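N-acetylglucosamine-specific lectin (Saxidomus purpuratus, PDB 6A7T) binds N-acetylated sugars such as N-acetylglucosamine through a C-type lectin domain that recognises carbohydrate without depending on calcium. Local coordinates at residues B[141-144]-B[145-148]. Residues are numbered along the deposited sequence; the frame is centred on the assembly and turned at random.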
loop_
_atom_site.group_PDB
_atom_site.type_symbol
_atom_site.label_atom_id
_atom_site.label_comp_id
_atom_site.label_asym_id
_atom_site.label_seq_id
_atom_site.Cartn_x
_atom_site.Cartn_y
_atom_site.Cartn_z
ATOM N N HIS B 141 21.488 -8.677 -0.127
ATOM C CA HIS B 141 22.834 -9.070 -0.603
ATOM C C HIS B 141 23.627 -7.813 -0.997
ATOM O O HIS B 141 23.152 -7.015 -1.774
ATOM C CB HIS B 141 22.684 -10.004 -1.789
ATOM C CG HIS B 141 23.976 -10.580 -2.251
ATOM N ND1 HIS B 141 24.671 -11.477 -1.481
ATOM C CD2 HIS B 141 24.682 -10.398 -3.384
ATOM C CE1 HIS B 141 25.776 -11.807 -2.130
ATOM N NE2 HIS B 141 25.805 -11.194 -3.294
ATOM N N VAL B 142 24.908 -7.713 -0.576
ATOM C CA VAL B 142 25.730 -6.502 -0.741
ATOM C C VAL B 142 26.014 -6.233 -2.214
ATOM O O VAL B 142 26.050 -5.082 -2.645
ATOM C CB VAL B 142 27.069 -6.581 0.032
ATOM C CG1 VAL B 142 27.933 -7.740 -0.432
ATOM C CG2 VAL B 142 27.866 -5.285 -0.086
ATOM N N ASP B 143 26.289 -7.300 -2.968
ATOM C CA ASP B 143 26.754 -7.179 -4.310
ATOM C C ASP B 143 25.579 -7.198 -5.288
ATOM O O ASP B 143 25.059 -8.261 -5.652
ATOM C CB ASP B 143 27.750 -8.287 -4.633
ATOM C CG ASP B 143 28.580 -7.965 -5.859
ATOM O OD1 ASP B 143 28.157 -7.105 -6.671
ATOM O OD2 ASP B 143 29.642 -8.597 -6.024
ATOM N N CYS B 144 25.282 -6.010 -5.807
ATOM C CA CYS B 144 24.179 -5.755 -6.680
ATOM C C CYS B 144 24.602 -5.789 -8.135
ATOM O O CYS B 144 23.760 -5.581 -9.015
ATOM C CB CYS B 144 23.589 -4.391 -6.345
ATOM S SG CYS B 144 22.769 -4.415 -4.737
ATOM N N GLU B 145 25.890 -6.082 -8.397
ATOM C CA GLU B 145 26.331 -6.131 -9.745
ATOM C C GLU B 145 26.863 -7.512 -10.151
ATOM O O GLU B 145 26.596 -7.963 -11.300
ATOM C CB GLU B 145 27.357 -5.021 -9.979
ATOM C CG GLU B 145 27.614 -4.865 -11.457
ATOM C CD GLU B 145 28.523 -3.722 -11.858
ATOM O OE1 GLU B 145 28.779 -2.817 -10.993
ATOM O OE2 GLU B 145 28.991 -3.759 -13.038
ATOM N N ASN B 146 27.624 -8.172 -9.267
ATOM C CA ASN B 146 28.488 -9.290 -9.692
ATOM C C ASN B 146 28.073 -10.661 -9.142
ATOM O O ASN B 146 28.701 -11.687 -9.459
ATOM C CB ASN B 146 29.945 -8.956 -9.392
ATOM C CG ASN B 146 30.467 -8.079 -10.504
ATOM O OD1 ASN B 146 30.321 -8.411 -11.684
ATOM N ND2 ASN B 146 30.966 -6.928 -10.144
ATOM N N THR B 147 27.002 -10.743 -8.370
ATOM C CA THR B 147 26.516 -12.009 -7.946
ATOM C C THR B 147 25.424 -12.436 -8.917
ATOM O O THR B 147 24.329 -11.831 -8.965
ATOM C CB THR B 147 26.033 -11.976 -6.499
ATOM O OG1 THR B 147 27.151 -11.584 -5.694
ATOM C CG2 THR B 147 25.407 -13.280 -6.048
ATOM N N ASN B 148 25.723 -13.440 -9.737
ATOM C CA ASN B 148 24.856 -13.762 -10.836
ATOM C C ASN B 148 23.795 -14.746 -10.380
ATOM O O ASN B 148 24.119 -15.721 -9.769
ATOM C CB ASN B 148 25.636 -14.320 -12.027
ATOM C CG ASN B 148 26.244 -13.206 -12.846
ATOM O OD1 ASN B 148 25.806 -12.934 -13.965
ATOM N ND2 ASN B 148 27.275 -12.585 -12.340
HETATM O O HOH W 1 24.281 -9.114 -8.092
#
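His141 and Thr147 meet across the mouth of a turn, ring NE2 to hydroxyl OG1 at 2.8 Å, in a hydrogen bond for which either partner could be the donor. OG1 lies in the plane of the imidazole, at its edge, and CG2 of Thr147 packs beside the same nitrogen at 3.5 Å. Imidazole suits the place because an imidazole nitrogen and a hydroxyl can each either donate or accept a hydrogen bond. Further round the turn, the carboxylate of Asp143 binds the backbone that follows it: OD1 accepts from Glu145 N at 3.0 Å and from Asn146 N at 2.9 Å, the pattern of an Asx turn extended by one more amide. Both donors approach from one face of the carboxylate, the second from 54° out of its plane. With CG anti to its own nitrogen (chi1 -162°), Asp143 swings the acid over these amides; the short side chain lets OD1 reach back to them, and CB lies 3.5 Å from Thr147 OG1. A water donates to Asp143 O and Thr147 O, joining the two limbs. Cys144 turns inward to its disulfide with Cys125, tying the turn to strand 125-131. His141 belongs to the N-acetylgalactosamine site known for this protein, although no sugar occupies it here; the bond to Thr147 should restrict rotation of the ring, so this loop probably helps to orient a sugar-binding residue.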